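Rifamycin polyketide synthase (Amycolatopsis mediterranei, PDB 4LN9) is a modular polyketide synthase whose terminal-module dehydratase domain, of double hotdog fold, removes water from a polyketide intermediate on the way to rifamycin. Local coordinates at residues A36-L41 with V84-R89; L67-V72 with Y194-R199; F232-A237 with L270-A275. All coordinates share one frame; numbering follows the deposited sequence.

Interaction 1 (A36-L41 with V84-R89)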
loop_
_atom_site.group_PDB
_atom_site.type_symbol
_atom_site.label_atom_id
_atom_site.label_comp_id
_atom_site.label_asym_id
_atom_site.label_seq_id
_atom_site.Cartn_x
_atom_site.Cartn_y
_atom_site.Cartn_z
ATOM N N ALA A 36 -3.790 -8.988 5.987
ATOM C CA ALA A 36 -2.659 -9.091 6.907
ATOM C C ALA A 36 -2.822 -10.265 7.874
ATOM O O ALA A 36 -1.856 -10.708 8.495
ATOM C CB ALA A 36 -2.475 -7.789 7.672
ATOM N N ASP A 37 -4.046 -10.779 7.973
ATOM C CA ASP A 37 -4.399 -11.794 8.968
ATOM C C ASP A 37 -3.824 -11.499 10.351
ATOM O O ASP A 37 -3.106 -12.319 10.924
ATOM C CB ASP A 37 -3.971 -13.187 8.501
ATOM C CG ASP A 37 -4.645 -14.300 9.285
ATOM O OD1 ASP A 37 -5.666 -14.029 9.953
ATOM O OD2 ASP A 37 -4.164 -15.451 9.217
ATOM N N HIS A 38 -4.224 -10.365 10.924
ATOM C CA HIS A 38 -3.596 -9.849 12.137
ATOM C C HIS A 38 -4.548 -8.912 12.833
ATOM O O HIS A 38 -5.291 -8.189 12.171
ATOM C CB HIS A 38 -2.313 -9.110 11.772
ATOM C CG HIS A 38 -1.484 -8.703 12.962
ATOM N ND1 HIS A 38 -1.759 -7.609 13.693
ATOM C CD2 HIS A 38 -0.386 -9.313 13.563
ATOM C CE1 HIS A 38 -0.866 -7.503 14.693
ATOM N NE2 HIS A 38 -0.029 -8.551 14.616
ATOM N N PRO A 39 -4.586 -8.943 14.177
ATOM C CA PRO A 39 -5.680 -8.233 14.848
ATOM C C PRO A 39 -5.543 -6.707 14.828
ATOM O O PRO A 39 -6.492 -6.008 15.183
ATOM C CB PRO A 39 -5.619 -8.752 16.292
ATOM C CG PRO A 39 -4.801 -10.003 16.234
ATOM C CD PRO A 39 -3.830 -9.802 15.111
ATOM N N LEU A 40 -4.366 -6.195 14.478
ATOM C CA LEU A 40 -4.146 -4.747 14.472
ATOM C C LEU A 40 -3.925 -4.173 13.073
ATOM O O LEU A 40 -3.654 -2.982 12.927
ATOM C CB LEU A 40 -2.972 -4.363 15.375
ATOM C CG LEU A 40 -3.138 -4.616 16.876
ATOM C CD1 LEU A 40 -1.827 -4.366 17.605
ATOM C CD2 LEU A 40 -4.251 -3.747 17.446
ATOM N N LEU A 41 -3.813 -5.058 12.086
ATOM C CA LEU A 41 -3.413 -4.653 10.743
ATOM C C LEU A 41 -4.438 -5.162 9.744
ATOM O O LEU A 41 -4.937 -6.279 9.875
ATOM C CB LEU A 41 -2.036 -5.223 10.397
ATOM C CG LEU A 41 -0.836 -4.688 11.181
ATOM C CD1 LEU A 41 0.429 -5.444 10.804
ATOM C CD2 LEU A 41 -0.661 -3.194 10.954
ATOM N N VAL A 84 6.153 -2.485 18.651
ATOM C CA VAL A 84 7.100 -3.589 18.503
ATOM C C VAL A 84 6.485 -4.766 17.749
ATOM O O VAL A 84 7.099 -5.312 16.831
ATOM C CB VAL A 84 7.624 -4.073 19.872
ATOM C CG1 VAL A 84 8.387 -5.381 19.720
ATOM C CG2 VAL A 84 8.504 -3.009 20.509
ATOM N N GLU A 85 5.257 -5.128 18.112
ATOM C CA GLU A 85 4.564 -6.242 17.464
ATOM C C GLU A 85 4.303 -5.949 15.988
ATOM O O GLU A 85 4.459 -6.823 15.134
ATOM C CB GLU A 85 3.249 -6.570 18.188
ATOM C CG GLU A 85 2.226 -7.327 17.342
ATOM C CD GLU A 85 2.526 -8.815 17.217
ATOM O OE1 GLU A 85 3.463 -9.295 17.889
ATOM O OE2 GLU A 85 1.829 -9.502 16.438
ATOM N N LEU A 86 3.878 -4.725 15.696
ATOM C CA LEU A 86 3.673 -4.303 14.318
ATOM C C LEU A 86 4.966 -4.423 13.521
ATOM O O LEU A 86 4.967 -4.916 12.393
ATOM C CB LEU A 86 3.155 -2.866 14.274
ATOM C CG LEU A 86 1.823 -2.642 14.992
ATOM C CD1 LEU A 86 1.384 -1.189 14.884
ATOM C CD2 LEU A 86 0.754 -3.576 14.445
ATOM N N ALA A 87 6.058 -3.938 14.103
ATOM C CA ALA A 87 7.349 -3.923 13.426
ATOM C C ALA A 87 7.809 -5.342 13.134
ATOM O O ALA A 87 8.222 -5.653 12.018
ATOM C CB ALA A 87 8.385 -3.192 14.269
ATOM N N VAL A 88 7.676 -6.223 14.118
ATOM C CA VAL A 88 8.135 -7.589 13.937
ATOM C C VAL A 88 7.240 -8.398 12.998
ATOM O O VAL A 88 7.743 -9.168 12.180
ATOM C CB VAL A 88 8.315 -8.319 15.277
ATOM C CG1 VAL A 88 8.566 -9.801 15.040
ATOM C CG2 VAL A 88 9.460 -7.692 16.063
ATOM N N ARG A 89 5.948 -8.068 12.962
ATOM C CA ARG A 89 5.044 -8.686 11.989
ATOM C C ARG A 89 5.415 -8.296 10.562
ATOM O O ARG A 89 5.433 -9.136 9.664
ATOM C CB ARG A 89 3.582 -8.326 12.273
ATOM C CG ARG A 89 2.617 -8.705 11.153
ATOM C CD ARG A 89 2.476 -10.215 11.008
ATOM N NE ARG A 89 1.463 -10.591 10.021
ATOM C CZ ARG A 89 1.713 -10.792 8.729
ATOM N NH1 ARG A 89 2.941 -10.627 8.257
ATOM N NH2 ARG A 89 0.737 -11.154 7.910
HETATM O O HOH W 1 -0.479 -12.118 11.293
#

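Interaction 2 (L67-V72 with Y194-R199)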
loop_
_atom_site.group_PDB
_atom_site.type_symbol
_atom_site.label_atom_id
_atom_site.label_comp_id
_atom_site.label_asym_id
_atom_site.label_seq_id
_atom_site.Cartn_x
_atom_site.Cartn_y
_atom_site.Cartn_z
ATOM N N LEU A 67 -7.830 -1.655 23.421
ATOM C CA LEU A 67 -6.839 -0.581 23.434
ATOM C C LEU A 67 -7.133 0.433 24.538
ATOM O O LEU A 67 -6.221 1.078 25.055
ATOM C CB LEU A 67 -6.774 0.124 22.076
ATOM C CG LEU A 67 -6.323 -0.676 20.848
ATOM C CD1 LEU A 67 -6.445 0.174 19.586
ATOM C CD2 LEU A 67 -4.901 -1.203 21.016
ATOM N N ALA A 68 -8.401 0.540 24.925
ATOM C CA ALA A 68 -8.790 1.416 26.024
ATOM C C ALA A 68 -8.125 0.994 27.332
ATOM O O ALA A 68 -7.914 1.819 28.222
ATOM C CB ALA A 68 -10.305 1.443 26.178
ATOM N N ASP A 69 -7.647 -0.249 27.375
ATOM C CA ASP A 69 -7.025 -0.782 28.588
ATOM C C ASP A 69 -5.574 -0.346 28.780
ATOM O O ASP A 69 -4.933 -0.716 29.764
ATOM C CB ASP A 69 -7.129 -2.307 28.620
ATOM C CG ASP A 69 -8.512 -2.782 29.009
ATOM O OD1 ASP A 69 -9.326 -1.938 29.441
ATOM O OD2 ASP A 69 -8.803 -3.985 28.838
ATOM N N HIS A 70 -5.055 0.431 27.835
ATOM C CA HIS A 70 -3.753 1.071 27.998
ATOM C C HIS A 70 -3.862 2.545 27.752
ATOM O O HIS A 70 -4.002 2.984 26.611
ATOM C CB HIS A 70 -2.731 0.457 27.048
ATOM C CG HIS A 70 -1.324 0.970 27.250
ATOM N ND1 HIS A 70 -0.863 2.078 26.644
ATOM C CD2 HIS A 70 -0.274 0.478 28.023
ATOM C CE1 HIS A 70 0.410 2.301 27.025
ATOM N NE2 HIS A 70 0.772 1.315 27.861
ATOM N N ALA A 71 -3.918 3.315 28.834
ATOM C CA ALA A 71 -4.114 4.756 28.739
ATOM C C ALA A 71 -3.212 5.455 29.746
ATOM O O ALA A 71 -3.049 4.982 30.871
ATOM C CB ALA A 71 -5.573 5.109 29.001
ATOM N N VAL A 72 -2.527 6.502 29.300
ATOM C CA VAL A 72 -1.637 7.253 30.179
ATOM C C VAL A 72 -2.169 8.663 30.440
ATOM O O VAL A 72 -2.312 9.463 29.517
ATOM C CB VAL A 72 -0.204 7.324 29.613
ATOM C CG1 VAL A 72 0.685 8.160 30.521
ATOM C CG2 VAL A 72 0.369 5.925 29.439
ATOM N N TYR A 194 -3.590 0.968 33.638
ATOM C CA TYR A 194 -3.757 -0.381 33.105
ATOM C C TYR A 194 -5.146 -0.930 33.403
ATOM O O TYR A 194 -5.465 -1.254 34.547
ATOM C CB TYR A 194 -2.690 -1.332 33.651
ATOM C CG TYR A 194 -1.273 -0.942 33.300
ATOM C CD1 TYR A 194 -0.820 -0.981 31.985
ATOM C CD2 TYR A 194 -0.362 -0.618 34.295
ATOM C CE1 TYR A 194 0.488 -0.659 31.670
ATOM C CE2 TYR A 194 0.945 -0.294 33.991
ATOM C CZ TYR A 194 1.363 -0.304 32.677
ATOM O OH TYR A 194 2.665 0.026 32.373
ATOM N N GLY A 195 -5.951 -1.081 32.357
ATOM C CA GLY A 195 -7.197 -1.828 32.459
ATOM C C GLY A 195 -6.965 -3.326 32.470
ATOM O O GLY A 195 -5.825 -3.784 32.386
ATOM N N PRO A 196 -8.061 -4.100 32.469
ATOM C CA PRO A 196 -8.070 -5.546 32.684
ATOM C C PRO A 196 -7.176 -6.313 31.713
ATOM O O PRO A 196 -6.562 -7.306 32.104
ATOM C CB PRO A 196 -9.535 -5.920 32.458
ATOM C CG PRO A 196 -10.287 -4.697 32.852
ATOM C CD PRO A 196 -9.426 -3.542 32.430
ATOM N N THR A 197 -7.171 -5.921 30.443
ATOM C CA THR A 197 -6.339 -6.604 29.458
ATOM C C THR A 197 -4.862 -6.578 29.846
ATOM O O THR A 197 -4.146 -7.561 29.654
ATOM C CB THR A 197 -6.511 -6.018 28.045
ATOM O OG1 THR A 197 -7.895 -6.055 27.677
ATOM C CG2 THR A 197 -5.705 -6.824 27.035
ATOM N N PHE A 198 -4.428 -5.482 30.461
ATOM C CA PHE A 198 -3.009 -5.291 30.736
ATOM C C PHE A 198 -2.615 -5.700 32.147
ATOM O O PHE A 198 -1.430 -5.757 32.470
ATOM C CB PHE A 198 -2.584 -3.848 30.472
ATOM C CG PHE A 198 -2.457 -3.514 29.016
ATOM C CD1 PHE A 198 -1.211 -3.386 28.424
ATOM C CD2 PHE A 198 -3.586 -3.409 28.222
ATOM C CE1 PHE A 198 -1.096 -3.102 27.076
ATOM C CE2 PHE A 198 -3.479 -3.114 26.877
ATOM C CZ PHE A 198 -2.231 -2.981 26.299
ATOM N N ARG A 199 -3.601 -5.916 33.011
ATOM C CA ARG A 199 -3.299 -6.332 34.373
ATOM C C ARG A 199 -2.990 -7.825 34.437
ATOM O O ARG A 199 -3.823 -8.625 34.864
ATOM C CB ARG A 199 -4.427 -5.938 35.332
ATOM C CG ARG A 199 -4.504 -4.435 35.573
ATOM C CD ARG A 199 -5.391 -4.084 36.757
ATOM N NE ARG A 199 -6.747 -4.600 36.589
ATOM C CZ ARG A 199 -7.783 -3.873 36.181
ATOM N NH1 ARG A 199 -7.633 -2.580 35.923
ATOM N NH2 ARG A 199 -8.968 -4.444 36.015
HETATM O O HOH W 2 3.131 0.033 29.926
#

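Interaction 3 (F232-A237 with L270-A275)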
loop_
_atom_site.group_PDB
_atom_site.type_symbol
_atom_site.label_atom_id
_atom_site.label_comp_id
_atom_site.label_asym_id
_atom_site.label_seq_id
_atom_site.Cartn_x
_atom_site.Cartn_y
_atom_site.Cartn_z
ATOM N N PHE A 232 -1.685 -13.058 17.575
ATOM C CA PHE A 232 -0.518 -12.173 17.579
ATOM C C PHE A 232 0.784 -12.961 17.451
ATOM O O PHE A 232 0.838 -14.141 17.796
ATOM C CB PHE A 232 -0.480 -11.341 18.862
ATOM C CG PHE A 232 -1.423 -10.175 18.858
ATOM C CD1 PHE A 232 -1.160 -9.057 18.084
ATOM C CD2 PHE A 232 -2.522 -10.154 19.700
ATOM C CE1 PHE A 232 -2.007 -7.966 18.105
ATOM C CE2 PHE A 232 -3.362 -9.057 19.743
ATOM C CZ PHE A 232 -3.109 -7.965 18.937
ATOM N N GLY A 233 1.849 -12.279 17.046
ATOM C CA GLY A 233 3.199 -12.742 17.338
ATOM C C GLY A 233 3.410 -12.846 18.836
ATOM O O GLY A 233 3.562 -13.940 19.380
ATOM N N ILE A 234 3.286 -11.710 19.515
ATOM C CA ILE A 234 3.037 -11.698 20.950
ATOM C C ILE A 234 2.052 -10.582 21.303
ATOM O O ILE A 234 2.142 -9.479 20.764
ATOM C CB ILE A 234 4.348 -11.509 21.743
ATOM C CG1 ILE A 234 4.102 -11.670 23.246
ATOM C CG2 ILE A 234 4.974 -10.157 21.432
ATOM C CD1 ILE A 234 5.367 -11.820 24.059
ATOM N N HIS A 235 1.014 -10.919 22.064
ATOM C CA HIS A 235 0.018 -9.920 22.445
ATOM C C HIS A 235 0.661 -8.763 23.170
ATOM O O HIS A 235 1.496 -8.975 24.055
ATOM C CB HIS A 235 -1.096 -10.546 23.286
ATOM C CG HIS A 235 -2.276 -9.628 23.519
ATOM N ND1 HIS A 235 -2.146 -8.423 24.100
ATOM C CD2 HIS A 235 -3.633 -9.787 23.242
ATOM C CE1 HIS A 235 -3.351 -7.828 24.175
ATOM N NE2 HIS A 235 -4.264 -8.676 23.675
ATOM N N PRO A 236 0.460 -7.537 22.656
ATOM C CA PRO A 236 1.149 -6.385 23.231
ATOM C C PRO A 236 0.937 -6.261 24.739
ATOM O O PRO A 236 1.796 -5.723 25.435
ATOM C CB PRO A 236 0.510 -5.202 22.503
ATOM C CG PRO A 236 0.136 -5.757 21.171
ATOM C CD PRO A 236 -0.248 -7.195 21.409
ATOM N N ALA A 237 -0.195 -6.749 25.237
ATOM C CA ALA A 237 -0.458 -6.719 26.673
ATOM C C ALA A 237 0.388 -7.738 27.436
ATOM O O ALA A 237 0.860 -7.458 28.538
ATOM C CB ALA A 237 -1.941 -6.925 26.957
ATOM N N LEU A 270 15.371 -7.146 19.845
ATOM C CA LEU A 270 14.170 -7.896 20.178
ATOM C C LEU A 270 13.884 -9.042 19.211
ATOM O O LEU A 270 13.837 -8.853 17.992
ATOM C CB LEU A 270 12.949 -6.989 20.314
ATOM C CG LEU A 270 11.769 -7.841 20.785
ATOM C CD1 LEU A 270 11.242 -7.432 22.157
ATOM C CD2 LEU A 270 10.647 -7.927 19.754
ATOM N N ARG A 271 13.729 -10.239 19.769
ATOM C CA ARG A 271 13.422 -11.430 18.986
ATOM C C ARG A 271 12.182 -12.115 19.536
ATOM O O ARG A 271 12.118 -12.436 20.723
ATOM C CB ARG A 271 14.585 -12.413 19.041
ATOM C CG ARG A 271 15.735 -12.066 18.119
ATOM C CD ARG A 271 16.889 -13.026 18.341
ATOM N NE ARG A 271 18.092 -12.584 17.647
ATOM C CZ ARG A 271 18.912 -11.642 18.102
ATOM N NH1 ARG A 271 18.692 -11.081 19.284
ATOM N NH2 ARG A 271 19.966 -11.278 17.385
ATOM N N LEU A 272 11.282 -12.495 18.638
ATOM C CA LEU A 272 10.154 -13.330 19.006
ATOM C C LEU A 272 10.389 -14.757 18.533
ATOM O O LEU A 272 10.725 -14.983 17.372
ATOM C CB LEU A 272 8.870 -12.782 18.389
ATOM C CG LEU A 272 7.640 -13.655 18.623
ATOM C CD1 LEU A 272 7.098 -13.434 20.027
ATOM C CD2 LEU A 272 6.573 -13.373 17.577
ATOM N N HIS A 273 10.364 -15.701 19.469
ATOM C CA HIS A 273 10.854 -17.043 19.185
ATOM C C HIS A 273 9.725 -18.001 18.969
ATOM O O HIS A 273 9.850 -18.956 18.204
ATOM C CB HIS A 273 11.757 -17.539 20.306
ATOM C CG HIS A 273 12.974 -16.680 20.530
ATOM N ND1 HIS A 273 14.058 -16.741 19.736
ATOM C CD2 HIS A 273 13.210 -15.654 21.438
ATOM C CE1 HIS A 273 14.959 -15.827 20.140
ATOM N NE2 HIS A 273 14.454 -15.193 21.210
ATOM N N ALA A 274 8.627 -17.788 19.686
ATOM C CA ALA A 274 7.459 -18.654 19.571
ATOM C C ALA A 274 6.193 -17.807 19.617
ATOM O O ALA A 274 6.053 -16.946 20.485
ATOM C CB ALA A 274 7.452 -19.680 20.698
ATOM N N ALA A 275 5.298 -18.014 18.655
ATOM C CA ALA A 275 4.185 -17.088 18.436
ATOM C C ALA A 275 2.941 -17.447 19.249
ATOM O O ALA A 275 2.634 -18.623 19.448
ATOM C CB ALA A 275 3.849 -16.998 16.955
HETATM O O HOH W 3 4.080 -15.286 21.754
#

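Interaction 1 (A36-L41 with V84-R89)
E85 reaches out from its helix to meet H38 head-on: H38 NE2 donates to E85 OE2 over 2.8 Å in a nearly straight bond (163°). The oxygen offers its anti lone pair, and imidazole and carboxylate lie almost in one plane. On the far side of the ring, H38 ND1 accepts from L40 N at 3.1 Å, which fixes the ring's rotation and places its proton on NE2. E85 serves further partners, OE2 taking the N-H of G233 and OE1 that of I234. The next residue, L86, presents a single methyl, CD2, which sits 3.9 Å from L40 CB and 3.8 Å from L41 CD2. The helix is the central one of the first hotdog, and it is met here by the edge strand 34-38 and the turn leading into strand 41-47. One turn on from E85, R89 completes this face. Its CG stands anti to the backbone N (chi1 169°), and a bend at chi2 carries the chain past the H38 ring, with R89 CG 3.9 Å from L41 CD1. The guanidinium then gives NH2 to A36 O at 2.7 Å, while NH1 forms a salt bridge with E93 and NE donates to a water that in turn donates to D37 O.

Interaction 2 (L67-V72 with Y194-R199)
A short antiparallel pairing joins D69 and H70 to the end of strand 192-194 and the loop that follows it, at the edge of a small three-stranded sheet apart from the large hotdog strands. H70 and Y194 form a non-hydrogen-bonded pair, their side chains on the same face, and next to them G195 N donates to D69 O at 2.8 Å. The D69 carboxylate holds the turn beyond. D69 OD2 accepts twice from T197, from OG1 through its anti lone pair in a short bond of 2.5 Å, and from the backbone N at 3.0 Å, well above the carboxylate plane. T197 OG1 lies beside its own backbone N (chi1 -56°), which lets both donors converge on one oxygen, while D69 OD1 rests 3.4 Å from P196 CD. G193, Y194, G195, P196 and F198 spell the GYGPxF signature of dehydratase domains, and H70 and P79 match the ends of the family's HxxxGxxxxP motif, consistent with a place at the active site. H70 CB lies over one face of the F198 ring, 3.6 Å from CZ, in a CH-pi contact. The H70 and Y194 rings lie obliquely, H70 CD2 3.9 Å from Y194 CE1. H70 ND1 is hydrogen-bonded to I77 O.

Interaction 3 (F232-A237 with L270-A275)
Apolar packing between the two segments centres on L272, whose two methyls lie side by side along the 233-234 backbone. With CG anti to the backbone N (chi1 175°), the side chain extends from the strand, so that CD2 presses on G233 CA at 3.4 Å and CD1 meets I234 CB at 3.8 Å. The I234 and L272 side chains run at a slant to one another, and V305 of strand 303-313 also touches I234. The polar part of the contact involves backbone groups and water. G233 O receives a CA-H...O contact from A275 CA, 3.3 Å away, and a water donates both to G233 O (2.8 Å) and to A274 O (2.9 Å), bridging the two segments, between which no direct hydrogen bond forms. One residue beyond A275, G276 makes a backbone hydrogen bond with G233. Within 232-237 the chain is set up for the helix that follows: H235 is its N-cap, with ND1 accepting from A237 N at 2.8 Å in the plane of the imidazole, and P236 CD rests over the centre of the F232 ring. The arrangement is the entry to helix 236-251, the long central helix of the second hotdog, where the loop before it is held against the end of strand 263-272.

How the interactions relate
Interactions 1 and 3 are neighbours: the E85 carboxylate is common to both contacts, and V84 packs on L270, so the helix of one hotdog is fastened to the loop that starts the helix of the other. Interaction 1 is the buried one and mixes charged, imidazole and leucine contacts; interaction 3, only partly buried, relies on leucine packing, water and backbone groups. Interaction 2, also partly buried, lies on the small sheet and combines aromatic packing with an aspartate-anchored turn. It meets interaction 3 by packing alone, as T197 and F198 rest against H235, P236 and A237.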